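Local coordinates for Nrps/pks (Streptomyces albus, PDB 4OPF), which is a ketosynthase domain of the AT-less oxazolomycin assembly line, probably holding or passing on the growing acyl chain rather than extending it, at residues Glu60-Asp71 against Asp422-Gly430. Numbering follows the deposited sequence.
Sequences EGFDPGHFHLSD and DRPRLARRG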
loop_
_atom_site.group_PDB
_atom_site.type_symbol
_atom_site.label_atom_id
_atom_site.label_comp_id
_atom_site.label_asym_id
_atom_site.label_seq_id
_atom_site.Cartn_x
_atom_site.Cartn_y
_atom_site.Cartn_z
ATOM N N GLU A 60 9.400 -29.438 -3.164
ATOM C CA GLU A 60 10.511 -30.315 -3.542
ATOM C C GLU A 60 11.789 -29.571 -3.915
ATOM O O GLU A 60 12.587 -30.054 -4.713
ATOM C CB GLU A 60 10.069 -31.196 -4.694
ATOM C CG GLU A 60 9.129 -32.289 -4.247
ATOM C CD GLU A 60 8.908 -33.270 -5.351
ATOM O OE1 GLU A 60 8.856 -32.813 -6.516
ATOM O OE2 GLU A 60 8.806 -34.477 -5.052
ATOM N N GLY A 61 11.990 -28.411 -3.306
ATOM C CA GLY A 61 13.073 -27.528 -3.694
ATOM C C GLY A 61 12.671 -26.549 -4.796
ATOM O O GLY A 61 11.470 -26.332 -5.094
ATOM N N PHE A 62 13.685 -25.959 -5.404
ATOM C CA PHE A 62 13.492 -24.827 -6.283
ATOM C C PHE A 62 14.475 -24.987 -7.412
ATOM O O PHE A 62 15.390 -25.824 -7.327
ATOM C CB PHE A 62 13.737 -23.526 -5.505
ATOM C CG PHE A 62 12.779 -23.298 -4.325
ATOM C CD1 PHE A 62 11.433 -22.932 -4.536
ATOM C CD2 PHE A 62 13.221 -23.446 -3.001
ATOM C CE1 PHE A 62 10.560 -22.716 -3.469
ATOM C CE2 PHE A 62 12.330 -23.256 -1.926
ATOM C CZ PHE A 62 11.009 -22.876 -2.161
ATOM N N ASP A 63 14.280 -24.211 -8.469
ATOM C CA ASP A 63 15.232 -24.128 -9.593
ATOM C C ASP A 63 15.807 -22.710 -9.709
ATOM O O ASP A 63 15.352 -21.937 -10.525
ATOM C CB ASP A 63 14.537 -24.500 -10.891
ATOM C CG ASP A 63 15.510 -24.661 -12.056
ATOM O OD1 ASP A 63 16.643 -24.127 -11.987
ATOM O OD2 ASP A 63 15.121 -25.324 -13.052
ATOM N N PRO A 64 16.802 -22.365 -8.889
ATOM C CA PRO A 64 17.391 -21.012 -8.887
ATOM C C PRO A 64 17.894 -20.598 -10.269
ATOM O O PRO A 64 17.741 -19.420 -10.637
ATOM C CB PRO A 64 18.610 -21.138 -7.956
ATOM C CG PRO A 64 18.377 -22.385 -7.170
ATOM C CD PRO A 64 17.595 -23.301 -8.081
ATOM N N GLY A 65 18.507 -21.552 -10.974
ATOM C CA GLY A 65 19.112 -21.328 -12.291
ATOM C C GLY A 65 18.147 -20.703 -13.292
ATOM O O GLY A 65 18.480 -19.756 -14.022
ATOM N N HIS A 66 16.918 -21.198 -13.279
ATOM C CA HIS A 66 15.903 -20.704 -14.175
ATOM C C HIS A 66 15.662 -19.255 -13.908
ATOM O O HIS A 66 15.409 -18.473 -14.820
ATOM C CB HIS A 66 14.626 -21.488 -14.018
ATOM C CG HIS A 66 13.662 -21.279 -15.140
ATOM N ND1 HIS A 66 13.555 -22.162 -16.195
ATOM C CD2 HIS A 66 12.775 -20.282 -15.381
ATOM C CE1 HIS A 66 12.627 -21.724 -17.029
ATOM N NE2 HIS A 66 12.147 -20.581 -16.565
ATOM N N PHE A 67 15.814 -18.856 -12.661
ATOM C CA PHE A 67 15.643 -17.450 -12.306
ATOM C C PHE A 67 16.919 -16.651 -12.213
ATOM O O PHE A 67 16.930 -15.577 -11.584
ATOM C CB PHE A 67 14.793 -17.372 -11.005
ATOM C CG PHE A 67 13.439 -17.995 -11.173
ATOM C CD1 PHE A 67 12.418 -17.262 -11.722
ATOM C CD2 PHE A 67 13.236 -19.339 -10.935
ATOM C CE1 PHE A 67 11.189 -17.860 -11.952
ATOM C CE2 PHE A 67 12.035 -19.949 -11.194
ATOM C CZ PHE A 67 10.989 -19.195 -11.686
ATOM N N HIS A 68 18.002 -17.135 -12.825
ATOM C CA HIS A 68 19.270 -16.404 -12.777
ATOM C C HIS A 68 19.763 -16.167 -11.393
ATOM O O HIS A 68 20.362 -15.141 -11.081
ATOM C CB HIS A 68 19.193 -15.076 -13.580
ATOM C CG HIS A 68 18.617 -15.269 -14.943
ATOM N ND1 HIS A 68 17.545 -14.529 -15.417
ATOM C CD2 HIS A 68 18.886 -16.200 -15.892
ATOM C CE1 HIS A 68 17.227 -14.963 -16.627
ATOM N NE2 HIS A 68 18.017 -15.985 -16.931
ATOM N N LEU A 69 19.603 -17.178 -10.554
ATOM C CA LEU A 69 20.088 -17.104 -9.193
ATOM C C LEU A 69 21.080 -18.221 -8.976
ATOM O O LEU A 69 20.917 -19.319 -9.478
ATOM C CB LEU A 69 18.949 -17.263 -8.180
ATOM C CG LEU A 69 17.907 -16.111 -8.151
ATOM C CD1 LEU A 69 16.698 -16.498 -7.316
ATOM C CD2 LEU A 69 18.530 -14.802 -7.647
ATOM N N SER A 70 22.074 -17.936 -8.173
ATOM C CA SER A 70 22.994 -18.973 -7.767
ATOM C C SER A 70 22.375 -19.764 -6.596
ATOM O O SER A 70 21.381 -19.322 -6.009
ATOM C CB SER A 70 24.298 -18.361 -7.340
ATOM O OG SER A 70 24.128 -17.526 -6.226
ATOM N N ASP A 71 22.954 -20.917 -6.281
ATOM C CA ASP A 71 22.511 -21.696 -5.139
ATOM C C ASP A 71 22.794 -20.952 -3.866
ATOM O O ASP A 71 22.041 -21.051 -2.944
ATOM C CB ASP A 71 23.185 -23.041 -5.066
ATOM C CG ASP A 71 22.753 -23.970 -6.171
ATOM O OD1 ASP A 71 21.625 -23.855 -6.659
ATOM O OD2 ASP A 71 23.554 -24.832 -6.564
ATOM N N ASP A 422 2.102 -24.008 -21.689
ATOM C CA ASP A 422 2.682 -25.001 -20.777
ATOM C C ASP A 422 3.665 -24.385 -19.732
ATOM O O ASP A 422 4.493 -23.529 -20.064
ATOM C CB ASP A 422 3.493 -26.047 -21.577
ATOM C CG ASP A 422 2.610 -27.027 -22.373
ATOM O OD1 ASP A 422 1.439 -27.300 -21.985
ATOM O OD2 ASP A 422 3.129 -27.541 -23.393
ATOM N N ARG A 423 3.588 -24.867 -18.496
ATOM C CA ARG A 423 4.563 -24.526 -17.479
ATOM C C ARG A 423 5.910 -25.096 -17.885
ATOM O O ARG A 423 5.985 -26.222 -18.250
ATOM C CB ARG A 423 4.167 -25.158 -16.162
ATOM C CG ARG A 423 2.942 -24.568 -15.526
ATOM C CD ARG A 423 2.504 -25.470 -14.380
ATOM N NE ARG A 423 1.647 -24.720 -13.508
ATOM C CZ ARG A 423 1.529 -24.879 -12.190
ATOM N NH1 ARG A 423 2.256 -25.818 -11.536
ATOM N NH2 ARG A 423 0.670 -24.064 -11.524
ATOM N N PRO A 424 6.977 -24.326 -17.833
ATOM C CA PRO A 424 8.256 -25.014 -18.078
ATOM C C PRO A 424 8.553 -26.078 -17.034
ATOM O O PRO A 424 8.052 -26.004 -15.908
ATOM C CB PRO A 424 9.284 -23.900 -17.978
ATOM C CG PRO A 424 8.644 -22.883 -17.117
ATOM C CD PRO A 424 7.162 -22.935 -17.391
ATOM N N ARG A 425 9.316 -27.093 -17.419
ATOM C CA ARG A 425 9.750 -28.124 -16.471
ATOM C C ARG A 425 10.941 -27.572 -15.696
ATOM O O ARG A 425 12.020 -27.377 -16.258
ATOM C CB ARG A 425 10.184 -29.416 -17.183
ATOM C CG ARG A 425 9.112 -30.091 -18.036
ATOM C CD ARG A 425 9.740 -31.081 -19.023
ATOM N NE ARG A 425 9.035 -31.100 -20.311
ATOM C CZ ARG A 425 8.479 -32.169 -20.885
ATOM N NH1 ARG A 425 7.866 -32.025 -22.054
ATOM N NH2 ARG A 425 8.533 -33.377 -20.320
ATOM N N LEU A 426 10.740 -27.317 -14.410
ATOM C CA LEU A 426 11.794 -26.801 -13.557
ATOM C C LEU A 426 12.570 -27.974 -12.941
ATOM O O LEU A 426 12.010 -29.004 -12.646
ATOM C CB LEU A 426 11.175 -25.926 -12.477
ATOM C CG LEU A 426 10.416 -24.695 -12.936
ATOM C CD1 LEU A 426 9.914 -23.960 -11.718
ATOM C CD2 LEU A 426 11.293 -23.771 -13.764
ATOM N N ALA A 427 13.871 -27.822 -12.775
ATOM C CA ALA A 427 14.698 -28.905 -12.233
ATOM C C ALA A 427 14.984 -28.620 -10.768
ATOM O O ALA A 427 15.984 -27.970 -10.455
ATOM C CB ALA A 427 16.004 -29.043 -13.016
ATOM N N ARG A 428 14.113 -29.115 -9.886
ATOM C CA ARG A 428 14.168 -28.779 -8.463
ATOM C C ARG A 428 15.151 -29.538 -7.565
ATOM O O ARG A 428 15.259 -30.764 -7.627
ATOM C CB ARG A 428 12.788 -28.932 -7.868
ATOM C CG ARG A 428 11.889 -27.768 -8.242
ATOM C CD ARG A 428 10.533 -28.286 -8.653
ATOM N NE ARG A 428 9.553 -27.220 -8.574
ATOM C CZ ARG A 428 8.490 -27.130 -9.358
ATOM N NH1 ARG A 428 8.281 -28.023 -10.314
ATOM N NH2 ARG A 428 7.638 -26.130 -9.197
ATOM N N ARG A 429 15.815 -28.781 -6.692
ATOM C CA ARG A 429 16.712 -29.323 -5.681
ATOM C C ARG A 429 16.622 -28.457 -4.416
ATOM O O ARG A 429 16.171 -27.293 -4.486
ATOM C CB ARG A 429 18.140 -29.374 -6.228
ATOM C CG ARG A 429 18.449 -28.221 -7.173
ATOM C CD ARG A 429 19.889 -28.233 -7.662
ATOM N NE ARG A 429 20.202 -26.956 -8.297
ATOM C CZ ARG A 429 21.421 -26.531 -8.616
ATOM N NH1 ARG A 429 21.577 -25.331 -9.188
ATOM N NH2 ARG A 429 22.487 -27.290 -8.384
ATOM N N GLY A 430 16.978 -29.058 -3.264
ATOM C CA GLY A 430 17.105 -28.355 -1.974
ATOM C C GLY A 430 18.584 -28.059 -1.762
ATOM O O GLY A 430 19.031 -26.926 -1.982
#
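F62 and R429 form a single antiparallel bridge, a hydrogen-bonded pair. F62 N gives to R429 O at 3.0 Å, and R429 N gives to F62 O at 3.1 Å. The CA of R428 also turns its hydrogen to F62 O. G61 passes close by, with its CA 3.2 Å from R429 O. A CB on G61 would clash with that oxygen, and its backbone angles also suit a glycine.

D63 continues the pairing with its side chain. With chi1 at -170°, CG swings away from its own backbone N, and this brings OD2 to the backbone N of A427 at 2.8 Å. The bond is nearly straight, though the donor lies above the carboxylate plane. OD1 takes the backbone N of H66, an Asx motif at the start of the turn P64-H66. With alanine in place of D63, the N-H of A427 would probably lose its acceptor here, and H66 N would keep just the weak bond to the backbone O.

L426 lays CD2 over one face of the H66 imidazole, a CH-pi contact 3.8 Å from the ring centroid. P424 CB approaches the same ring obliquely at CE1. R429 extends from CG to NE and reaches D71, whose OD1 sits 2.9 Å from NH1. That oxygen lies over the guanidinium face, where no N-H points at it, so the salt bridge rests on charge alone. R428 runs past G61 O with its CG and pairs through NH2 with E86 of helix 79-95. F62, P424 and L426 also pack on that helix.

This is a surface contact of a thiolase-fold ketosynthase: the segment beyond strand 401-408 packs side chains on helix 79-95 and pairs, through one isolated beta bridge, with the loop leading into helix 71-76.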